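Local structure of S-M checkpoint control protein RAD4 (4BMD) at residues A[111-117]-A[144-150]; A[78-83]-A[119-124]; A[103-107]-A[182-188]. The protein acts as a BRCT-repeat signalling adaptor needed for DNA replication and for the DNA damage checkpoint, where it docks onto phosphorylated crb2. All coordinates share one frame; numbering follows the deposited sequence. Where two conformers were deposited one is given.

Interaction 1 (A[111-117]-A[144-150]); sequences SIHLTGF and RSILLVN
Asn150 ND2 gives Gly116 O a hydrogen bond of 2.8 Å, nearly straight at 169°. The acceptor lies in the amide plane of Asn150, but ND2 stands above the carbonyl plane of Gly116. With CG anti to the backbone N (chi1 -175°), the amide also lies flat against the Phe117 ring, the two planes 6° apart. Asn150 CB sits over the middle of that ring, 3.5 Å from its centroid, as a CH-pi contact. Leu148 O meets the same ring at its edge, 3.7 Å from Phe117 CE2. The amide oxygen OD1 is hydrogen-bonded as well, to Asn152 N.

Before this end run strands 111-115 and 146-149, the two central strands of the four-stranded parallel sheet of a BRCT domain, the fourth of the protein. The backbones are laddered in parallel register. Typical rungs are His113 N to Ile146 O at 3.0 Å and Leu148 N to His113 O at 2.9 Å. Ile112, Leu114, Ile146 and Leu148 point to one face, where helices 119-131 and 177-185 pack. Leu114 CD2 lies alongside Leu148 CB at 3.7 Å. His113, Thr115, Leu147 and Val149 point to the other face, where Thr115 and Leu147 meet helix 157-168. There Leu147 CD1 meets the edge of the His113 ring, 3.6 Å from CD2. His113 ND1 bonds His137 O, and Thr115 OG1 bonds Thr159 OG1. In BRCT domains that read phosphopeptides, a Ser/Thr-Gly pair at the end of the first strand helps to hold the phosphate; Thr115 and Gly116 probably occupy the matching place. Gly116 turns the chain with positive phi where strand 111-115 ends.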
loop_
_atom_site.group_PDB
_atom_site.type_symbol
_atom_site.label_atom_id
_atom_site.label_comp_id
_atom_site.label_asym_id
_atom_site.label_seq_id
_atom_site.Cartn_x
_atom_site.Cartn_y
_atom_site.Cartn_z
ATOM N N SER A 111 4.485 -16.060 6.309
ATOM C CA SER A 111 5.168 -16.055 5.022
ATOM C C SER A 111 4.142 -15.951 3.899
ATOM O O SER A 111 3.281 -16.816 3.746
ATOM C CB SER A 111 6.022 -17.313 4.859
ATOM O OG SER A 111 5.244 -18.485 5.031
ATOM N N ILE A 112 4.235 -14.881 3.115
ATOM C CA ILE A 112 3.242 -14.613 2.079
ATOM C C ILE A 112 3.845 -14.509 0.681
ATOM O O ILE A 112 4.857 -13.839 0.479
ATOM C CB ILE A 112 2.465 -13.309 2.381
ATOM C CG1 ILE A 112 1.939 -13.315 3.818
ATOM C CG2 ILE A 112 1.322 -13.116 1.392
ATOM C CD1 ILE A 112 1.156 -12.072 4.189
ATOM N N HIS A 113 3.212 -15.178 -0.279
ATOM C CA HIS A 113 3.575 -15.036 -1.683
ATOM C C HIS A 113 2.416 -14.415 -2.455
ATOM O O HIS A 113 1.261 -14.799 -2.271
ATOM C CB HIS A 113 3.951 -16.387 -2.295
ATOM C CG HIS A 113 4.236 -16.322 -3.762
ATOM N ND1 HIS A 113 5.304 -15.623 -4.283
ATOM C CD2 HIS A 113 3.583 -16.855 -4.823
ATOM C CE1 HIS A 113 5.301 -15.733 -5.600
ATOM N NE2 HIS A 113 4.266 -16.475 -5.953
ATOM N N LEU A 114 2.730 -13.457 -3.323
ATOM C CA LEU A 114 1.708 -12.714 -4.054
ATOM C C LEU A 114 1.583 -13.188 -5.499
ATOM O O LEU A 114 2.582 -13.486 -6.151
ATOM C CB LEU A 114 2.032 -11.218 -4.032
ATOM C CG LEU A 114 2.348 -10.613 -2.664
ATOM C CD1 LEU A 114 2.783 -9.159 -2.800
ATOM C CD2 LEU A 114 1.149 -10.731 -1.740
ATOM N N THR A 115 0.351 -13.246 -5.996
ATOM C CA THR A 115 0.105 -13.626 -7.383
ATOM C C THR A 115 -1.037 -12.810 -7.991
ATOM O O THR A 115 -2.066 -12.589 -7.351
ATOM C CB THR A 115 -0.182 -15.141 -7.522
ATOM O OG1 THR A 115 -0.425 -15.464 -8.897
ATOM C CG2 THR A 115 -1.392 -15.546 -6.688
ATOM N N GLY A 116 -0.843 -12.351 -9.224
ATOM C CA GLY A 116 -1.856 -11.574 -9.916
ATOM C C GLY A 116 -1.629 -10.074 -9.840
ATOM O O GLY A 116 -2.385 -9.298 -10.424
ATOM N N PHE A 117 -0.590 -9.665 -9.118
ATOM C CA PHE A 117 -0.259 -8.250 -8.982
ATOM C C PHE A 117 0.886 -7.868 -9.915
ATOM O O PHE A 117 1.815 -8.648 -10.123
ATOM C CB PHE A 117 0.119 -7.923 -7.536
ATOM C CG PHE A 117 -0.946 -8.270 -6.535
ATOM C CD1 PHE A 117 -1.969 -7.379 -6.254
ATOM C CD2 PHE A 117 -0.922 -9.485 -5.872
ATOM C CE1 PHE A 117 -2.950 -7.696 -5.332
ATOM C CE2 PHE A 117 -1.899 -9.808 -4.950
ATOM C CZ PHE A 117 -2.913 -8.912 -4.680
ATOM N N ARG A 144 4.865 -21.899 2.569
ATOM C CA ARG A 144 4.287 -20.562 2.632
ATOM C C ARG A 144 3.016 -20.593 3.472
ATOM O O ARG A 144 2.225 -21.531 3.378
ATOM C CB ARG A 144 3.965 -20.039 1.231
ATOM C CG ARG A 144 5.148 -20.015 0.284
ATOM C CD ARG A 144 6.175 -18.973 0.688
ATOM N NE ARG A 144 7.326 -18.990 -0.208
ATOM C CZ ARG A 144 8.429 -19.697 0.009
ATOM N NH1 ARG A 144 8.535 -20.442 1.100
ATOM N NH2 ARG A 144 9.427 -19.656 -0.862
ATOM N N SER A 145 2.824 -19.568 4.293
ATOM C CA SER A 145 1.624 -19.470 5.112
ATOM C C SER A 145 0.419 -19.131 4.247
ATOM O O SER A 145 -0.658 -19.705 4.412
ATOM C CB SER A 145 1.793 -18.394 6.189
ATOM O OG SER A 145 2.977 -18.593 6.938
ATOM N N ILE A 146 0.608 -18.193 3.324
ATOM C CA ILE A 146 -0.493 -17.641 2.543
ATOM C C ILE A 146 -0.108 -17.405 1.087
ATOM O O ILE A 146 0.946 -16.837 0.800
ATOM C CB ILE A 146 -0.953 -16.284 3.127
ATOM C CG1 ILE A 146 -1.550 -16.460 4.524
ATOM C CG2 ILE A 146 -1.957 -15.605 2.205
ATOM C CD1 ILE A 146 -1.837 -15.148 5.225
ATOM N N LEU A 147 -0.964 -17.848 0.173
ATOM C CA LEU A 147 -0.887 -17.411 -1.214
ATOM C C LEU A 147 -1.941 -16.335 -1.424
ATOM O O LEU A 147 -3.134 -16.633 -1.486
ATOM C CB LEU A 147 -1.131 -18.572 -2.177
ATOM C CG LEU A 147 -1.178 -18.163 -3.654
ATOM C CD1 LEU A 147 0.183 -17.656 -4.118
ATOM C CD2 LEU A 147 -1.660 -19.306 -4.534
ATOM N N LEU A 148 -1.502 -15.083 -1.516
ATOM C CA LEU A 148 -2.427 -13.963 -1.652
ATOM C C LEU A 148 -2.748 -13.686 -3.118
ATOM O O LEU A 148 -1.872 -13.309 -3.896
ATOM C CB LEU A 148 -1.861 -12.712 -0.978
ATOM C CG LEU A 148 -2.874 -11.602 -0.689
ATOM C CD1 LEU A 148 -3.933 -12.090 0.291
ATOM C CD2 LEU A 148 -2.184 -10.359 -0.158
ATOM N N VAL A 149 -4.013 -13.868 -3.483
ATOM C CA VAL A 149 -4.435 -13.785 -4.877
ATOM C C VAL A 149 -5.148 -12.476 -5.208
ATOM O O VAL A 149 -6.051 -12.049 -4.487
ATOM C CB VAL A 149 -5.364 -14.961 -5.232
ATOM C CG1 VAL A 149 -5.764 -14.905 -6.699
ATOM C CG2 VAL A 149 -4.686 -16.281 -4.907
ATOM N N ASN A 150 -4.737 -11.843 -6.304
ATOM C CA ASN A 150 -5.397 -10.635 -6.786
ATOM C C ASN A 150 -6.663 -10.982 -7.555
ATOM O O ASN A 150 -6.607 -11.344 -8.729
ATOM C CB ASN A 150 -4.456 -9.822 -7.677
ATOM C CG ASN A 150 -5.062 -8.496 -8.110
ATOM O OD1 ASN A 150 -6.057 -8.040 -7.546
ATOM N ND2 ASN A 150 -4.458 -7.870 -9.112
#

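Interaction 2 (A[78-83]-A[119-124]); sequences ERCLYY and GEELSH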
loop_
_atom_site.group_PDB
_atom_site.type_symbol
_atom_site.label_atom_id
_atom_site.label_comp_id
_atom_site.label_asym_id
_atom_site.label_seq_id
_atom_site.Cartn_x
_atom_site.Cartn_y
_atom_site.Cartn_z
ATOM N N GLU A 78 3.580 8.657 -6.226
ATOM C CA GLU A 78 4.164 7.663 -7.119
ATOM C C GLU A 78 3.118 7.072 -8.059
ATOM O O GLU A 78 3.399 6.821 -9.231
ATOM C CB GLU A 78 4.835 6.551 -6.312
ATOM C CG GLU A 78 5.924 7.041 -5.371
ATOM C CD GLU A 78 6.542 5.919 -4.559
ATOM O OE1 GLU A 78 6.210 4.743 -4.816
ATOM O OE2 GLU A 78 7.359 6.215 -3.660
ATOM N N ARG A 79 1.913 6.854 -7.542
ATOM C CA ARG A 79 0.818 6.337 -8.355
ATOM C C ARG A 79 0.398 7.349 -9.410
ATOM O O ARG A 79 0.076 6.981 -10.539
ATOM C CB ARG A 79 -0.382 5.965 -7.481
ATOM C CG ARG A 79 -0.242 4.636 -6.760
ATOM C CD ARG A 79 -1.507 4.298 -5.990
ATOM N NE ARG A 79 -2.698 4.386 -6.832
ATOM C CZ ARG A 79 -3.183 3.376 -7.548
ATOM N NH1 ARG A 79 -2.580 2.196 -7.527
ATOM N NH2 ARG A 79 -4.272 3.546 -8.285
ATOM N N CYS A 80 0.403 8.624 -9.035
ATOM C CA CYS A 80 0.033 9.694 -9.952
ATOM C C CYS A 80 0.999 9.795 -11.127
ATOM O O CYS A 80 0.594 10.105 -12.245
ATOM C CB CYS A 80 -0.046 11.035 -9.216
ATOM S SG CYS A 80 -1.528 11.247 -8.200
ATOM N N LEU A 81 2.273 9.528 -10.868
ATOM C CA LEU A 81 3.293 9.592 -11.909
ATOM C C LEU A 81 3.289 8.335 -12.774
ATOM O O LEU A 81 3.571 8.396 -13.971
ATOM C CB LEU A 81 4.677 9.788 -11.286
ATOM C CG LEU A 81 4.862 11.012 -10.390
ATOM C CD1 LEU A 81 6.283 11.059 -9.856
ATOM C CD2 LEU A 81 4.525 12.293 -11.140
ATOM N N TYR A 82 2.971 7.201 -12.159
ATOM C CA TYR A 82 2.974 5.916 -12.852
ATOM C C TYR A 82 1.912 5.870 -13.945
ATOM O O TYR A 82 2.162 5.374 -15.044
ATOM C CB TYR A 82 2.754 4.775 -11.855
ATOM C CG TYR A 82 2.982 3.392 -12.429
ATOM C CD1 TYR A 82 4.237 2.798 -12.377
ATOM C CD2 TYR A 82 1.943 2.679 -13.014
ATOM C CE1 TYR A 82 4.452 1.534 -12.896
ATOM C CE2 TYR A 82 2.147 1.415 -13.535
ATOM C CZ TYR A 82 3.404 0.847 -13.473
ATOM O OH TYR A 82 3.613 -0.411 -13.992
ATOM N N TYR A 83 0.727 6.390 -13.640
ATOM C CA TYR A 83 -0.377 6.385 -14.593
ATOM C C TYR A 83 -0.589 7.763 -15.214
ATOM O O TYR A 83 -1.510 7.960 -16.009
ATOM C CB TYR A 83 -1.662 5.895 -13.923
ATOM C CG TYR A 83 -1.545 4.509 -13.329
ATOM C CD1 TYR A 83 -1.752 3.378 -14.107
ATOM C CD2 TYR A 83 -1.225 4.333 -11.989
ATOM C CE1 TYR A 83 -1.646 2.110 -13.568
ATOM C CE2 TYR A 83 -1.117 3.069 -11.441
ATOM C CZ TYR A 83 -1.328 1.961 -12.235
ATOM O OH TYR A 83 -1.220 0.702 -11.692
ATOM N N GLY A 119 3.434 -4.373 -11.595
ATOM C CA GLY A 119 3.886 -2.993 -11.586
ATOM C C GLY A 119 4.005 -2.342 -10.222
ATOM O O GLY A 119 4.574 -2.915 -9.293
ATOM N N GLU A 120 3.462 -1.134 -10.111
ATOM C CA GLU A 120 3.573 -0.343 -8.891
ATOM C C GLU A 120 2.747 -0.917 -7.745
ATOM O O GLU A 120 3.119 -0.783 -6.579
ATOM C CB GLU A 120 3.177 1.114 -9.158
ATOM C CG GLU A 120 1.790 1.300 -9.766
ATOM C CD GLU A 120 0.685 1.340 -8.725
ATOM O OE1 GLU A 120 0.980 1.651 -7.551
ATOM O OE2 GLU A 120 -0.481 1.065 -9.081
ATOM N N GLU A 121 1.627 -1.553 -8.079
ATOM C CA GLU A 121 0.753 -2.116 -7.059
ATOM C C GLU A 121 1.449 -3.261 -6.336
ATOM O O GLU A 121 1.364 -3.375 -5.114
ATOM C CB GLU A 121 -0.568 -2.596 -7.664
ATOM C CG GLU A 121 -1.601 -2.998 -6.619
ATOM C CD GLU A 121 -2.892 -3.504 -7.229
ATOM O OE1 GLU A 121 -2.871 -3.933 -8.402
ATOM O OE2 GLU A 121 -3.929 -3.470 -6.533
ATOM N N LEU A 122 2.145 -4.098 -7.100
ATOM C CA LEU A 122 2.908 -5.205 -6.534
ATOM C C LEU A 122 4.020 -4.693 -5.628
ATOM O O LEU A 122 4.221 -5.207 -4.528
ATOM C CB LEU A 122 3.506 -6.067 -7.647
ATOM C CG LEU A 122 4.508 -7.137 -7.208
ATOM C CD1 LEU A 122 3.863 -8.131 -6.254
ATOM C CD2 LEU A 122 5.090 -7.850 -8.416
ATOM N N SER A 123 4.734 -3.677 -6.101
ATOM C CA SER A 123 5.844 -3.097 -5.354
ATOM C C SER A 123 5.380 -2.492 -4.032
ATOM O O SER A 123 5.993 -2.718 -2.989
ATOM C CB SER A 123 6.556 -2.037 -6.195
ATOM O OG SER A 123 7.659 -1.489 -5.495
ATOM N N HIS A 124 4.295 -1.727 -4.082
ATOM C CA HIS A 124 3.738 -1.105 -2.886
ATOM C C HIS A 124 3.172 -2.144 -1.923
ATOM O O HIS A 124 3.260 -1.987 -0.704
ATOM C CB HIS A 124 2.652 -0.095 -3.261
ATOM C CG HIS A 124 3.176 1.131 -3.943
ATOM N ND1 HIS A 124 2.417 1.879 -4.816
ATOM C CD2 HIS A 124 4.382 1.741 -3.874
ATOM C CE1 HIS A 124 3.135 2.896 -5.260
ATOM N NE2 HIS A 124 4.332 2.836 -4.703
HETATM O O HOH W 1 -0.566 0.795 -5.397
HETATM O O HOH W 2 0.464 -1.324 -11.318
#
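Two helices from neighbouring BRCT repeats face each other here: helix 74-82 of the third repeat and helix 119-131 of the fourth, joined through Glu78, Arg79, Tyr82 and, just after the helix, Tyr83 on one side and Glu120 and His124 on the other. The short segments run nearly antiparallel, at 159°. Their axes are 10.8 Å apart, so long side chains span the gap.

Glu120 is the hub. Its chain is folded, bent at chi2 (85°), which lays CG over the centre of the Tyr82 ring in a CH-pi contact, 3.6 Å from the centroid. The carboxylate then turns to the third repeat. OE2 takes a hydrogen bond of 2.7 Å from Tyr83 OH on its anti lone pair, and a salt bridge from Arg79 NH1 at 2.8 Å. Carboxylate and guanidinium planes are steeply tilted, 70° apart. Water 1 gives a hydrogen bond to Glu120 OE1 and accepts one from Arg79 NH1, so the pair is bridged twice. Two partners on OE2 probably help to keep Glu120 ionised. Arg79 also makes a cation-pi contact with Phe87.

His124 stacks its ring on Trp75. Its NE2 donates to Glu78 OE1 at 2.7 Å. That oxygen lies close to the imidazole plane, and is approached from its anti side, out of the carboxylate plane.

Interaction 3 (A[103-107]-A[182-188]); sequences LVPYF and IIQSGKF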
loop_
_atom_site.group_PDB
_atom_site.type_symbol
_atom_site.label_atom_id
_atom_site.label_comp_id
_atom_site.label_asym_id
_atom_site.label_seq_id
_atom_site.Cartn_x
_atom_site.Cartn_y
_atom_site.Cartn_z
ATOM N N LEU A 103 -1.014 -3.945 14.343
ATOM C CA LEU A 103 -1.220 -5.013 13.369
ATOM C C LEU A 103 0.013 -5.900 13.241
ATOM O O LEU A 103 -0.081 -7.047 12.807
ATOM C CB LEU A 103 -1.582 -4.431 12.002
ATOM C CG LEU A 103 -2.955 -3.771 11.883
ATOM C CD1 LEU A 103 -3.125 -3.132 10.515
ATOM C CD2 LEU A 103 -4.056 -4.787 12.141
ATOM N N VAL A 104 1.165 -5.356 13.624
ATOM C CA VAL A 104 2.445 -6.057 13.496
ATOM C C VAL A 104 2.521 -7.445 14.156
ATOM O O VAL A 104 2.967 -8.398 13.514
ATOM C CB VAL A 104 3.632 -5.175 13.957
ATOM C CG1 VAL A 104 4.953 -5.898 13.734
ATOM C CG2 VAL A 104 3.619 -3.846 13.219
ATOM N N PRO A 105 2.088 -7.574 15.428
ATOM C CA PRO A 105 2.190 -8.904 16.048
ATOM C C PRO A 105 1.322 -9.954 15.357
ATOM O O PRO A 105 1.556 -11.150 15.525
ATOM C CB PRO A 105 1.676 -8.668 17.473
ATOM C CG PRO A 105 1.840 -7.210 17.705
ATOM C CD PRO A 105 1.583 -6.572 16.383
ATOM N N TYR A 106 0.336 -9.506 14.588
ATOM C CA TYR A 106 -0.562 -10.415 13.889
ATOM C C TYR A 106 0.026 -10.929 12.574
ATOM O O TYR A 106 -0.201 -12.077 12.196
ATOM C CB TYR A 106 -1.911 -9.741 13.637
ATOM C CG TYR A 106 -2.702 -9.463 14.894
ATOM C CD1 TYR A 106 -3.525 -10.435 15.450
ATOM C CD2 TYR A 106 -2.631 -8.227 15.524
ATOM C CE1 TYR A 106 -4.254 -10.185 16.597
ATOM C CE2 TYR A 106 -3.357 -7.969 16.673
ATOM C CZ TYR A 106 -4.166 -8.953 17.203
ATOM O OH TYR A 106 -4.891 -8.702 18.347
ATOM N N PHE A 107 0.777 -10.078 11.880
ATOM C CA PHE A 107 1.404 -10.470 10.619
ATOM C C PHE A 107 2.747 -11.153 10.841
ATOM O O PHE A 107 3.301 -11.759 9.923
ATOM C CB PHE A 107 1.593 -9.260 9.701
ATOM C CG PHE A 107 0.330 -8.799 9.031
ATOM C CD1 PHE A 107 -0.096 -9.386 7.850
ATOM C CD2 PHE A 107 -0.425 -7.774 9.575
ATOM C CE1 PHE A 107 -1.255 -8.965 7.228
ATOM C CE2 PHE A 107 -1.584 -7.347 8.956
ATOM C CZ PHE A 107 -2.000 -7.943 7.782
ATOM N N ILE A 182 -8.459 -5.563 6.169
ATOM C CA ILE A 182 -7.604 -5.347 7.331
ATOM C C ILE A 182 -6.994 -3.947 7.298
ATOM O O ILE A 182 -6.994 -3.235 8.302
ATOM C CB ILE A 182 -6.484 -6.403 7.410
ATOM C CG1 ILE A 182 -7.083 -7.792 7.647
ATOM C CG2 ILE A 182 -5.489 -6.058 8.511
ATOM C CD1 ILE A 182 -6.050 -8.883 7.811
ATOM N N ILE A 183 -6.483 -3.560 6.133
ATOM C CA ILE A 183 -5.882 -2.244 5.945
ATOM C C ILE A 183 -6.885 -1.124 6.204
ATOM O O ILE A 183 -6.598 -0.179 6.939
ATOM C CB ILE A 183 -5.321 -2.088 4.516
ATOM C CG1 ILE A 183 -4.143 -3.035 4.297
ATOM C CG2 ILE A 183 -4.890 -0.655 4.262
ATOM C CD1 ILE A 183 -2.969 -2.752 5.194
ATOM N N GLN A 184 -8.063 -1.244 5.603
ATOM C CA GLN A 184 -9.086 -0.207 5.697
ATOM C C GLN A 184 -9.704 -0.104 7.089
ATOM O O GLN A 184 -9.919 0.997 7.594
ATOM C CB GLN A 184 -10.174 -0.432 4.646
ATOM C CG GLN A 184 -9.715 -0.177 3.218
ATOM C CD GLN A 184 -10.790 -0.480 2.195
ATOM O OE1 GLN A 184 -11.068 -1.642 1.896
ATOM N NE2 GLN A 184 -11.404 0.565 1.653
ATOM N N SER A 185 -9.985 -1.247 7.707
ATOM C CA SER A 185 -10.605 -1.260 9.029
ATOM C C SER A 185 -9.584 -0.999 10.132
ATOM O O SER A 185 -9.921 -0.460 11.184
ATOM C CB SER A 185 -11.320 -2.589 9.282
ATOM O OG SER A 185 -10.394 -3.661 9.342
ATOM N N GLY A 186 -8.338 -1.389 9.886
ATOM C CA GLY A 186 -7.277 -1.198 10.858
ATOM C C GLY A 186 -7.207 -2.316 11.880
ATOM O O GLY A 186 -6.451 -2.237 12.849
ATOM N N LYS A 187 -7.998 -3.363 11.665
ATOM C CA LYS A 187 -8.020 -4.501 12.577
ATOM C C LYS A 187 -7.783 -5.814 11.838
ATOM O O LYS A 187 -8.308 -6.027 10.746
ATOM C CB LYS A 187 -9.342 -4.551 13.345
ATOM C CG LYS A 187 -9.573 -3.344 14.241
ATOM C CD LYS A 187 -10.891 -3.441 14.991
ATOM C CE LYS A 187 -11.115 -2.216 15.864
ATOM N NZ LYS A 187 -12.416 -2.276 16.584
ATOM N N PHE A 188 -6.991 -6.691 12.445
ATOM C CA PHE A 188 -6.644 -7.968 11.834
ATOM C C PHE A 188 -7.841 -8.917 11.797
ATOM O O PHE A 188 -8.730 -8.846 12.644
ATOM C CB PHE A 188 -5.477 -8.612 12.585
ATOM C CG PHE A 188 -4.859 -9.776 11.865
ATOM C CD1 PHE A 188 -3.986 -9.570 10.807
ATOM C CD2 PHE A 188 -5.140 -11.076 12.251
ATOM C CE1 PHE A 188 -3.410 -10.638 10.144
ATOM C CE2 PHE A 188 -4.568 -12.150 11.592
ATOM C CZ PHE A 188 -3.702 -11.930 10.537
#
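Phe188 is the tightly packed centre of this contact. Its ring is held between two aromatic residues of helix 104-107. Tyr106 CB lies over one face, toward the rim, 3.4 Å from Phe188 CG. Phe188 sets its CD1-CE1 edge on the face of Phe107 in a T-shaped pair, with centroids 5.1 Å apart and planes at 85°. The CG of Phe188 is anti to the backbone N (chi1 -168°), which carries the ring across to helix 104-107.

Beside the cluster, Leu103 enters with one branch. Its CD2 rests on the backbone that leaves helix 177-185, 3.6 Å from Gly186 O and 3.5 Å from Phe188 N. The same methyl reaches Ile182 CG2 at 4.1 Å. Ile182 CG2 also meets the edge of the Phe107 ring, 4.0 Å from CZ. Gly186 turns the chain at the end of the helix with positive phi. This puts Lys187 and Phe188 in place, the first pointing away from helix 104-107 and the second toward it.

The outer side is looser. The rings of Tyr106 and Phe188 are near parallel but slid apart, with centroids 5.2 Å apart and little overlap. Much of Tyr106 is exposed, and so is the extended chain of Lys187. Inward, Phe107 continues onto Leu179 and Phe188 onto Trp178, both in helix 177-185. The contact joins short helix 104-107, ahead of strand 111-115, to the end of helix 177-185 and the residues that follow.

Leu103 O, at the edge of the Tyr106 ring, accepts from Tyr106 N and Phe107 N within its own segment. Side chains meet through hydrocarbon and rings, with one methyl on polar backbone. The hold probably rests on shape, dispersion and burial of hydrocarbon, with no charge pair involved.

Interactions 1 and 3 both lie within the fourth BRCT repeat, with centres about 17 Å apart. Helix 104-107 is followed by strand 111-115, and along the chain interaction 1 is nested inside the loop that interaction 3 closes. Interaction 2 instead joins the third repeat to the fourth. It meets interaction 1 through Leu122 of helix 119-131: Leu122 CD1 is 3.8 Å from Leu114 CD1. Their centres are about 19 Å apart. Interactions 2 and 3 lie on opposite sides of the chain's centre, about 22 Å between centres and about 9 Å between nearest atoms, without touching. Helix 119-131 thus serves two contacts, giving Leu122 to the sheet and Glu120 and His124 to helix 74-82.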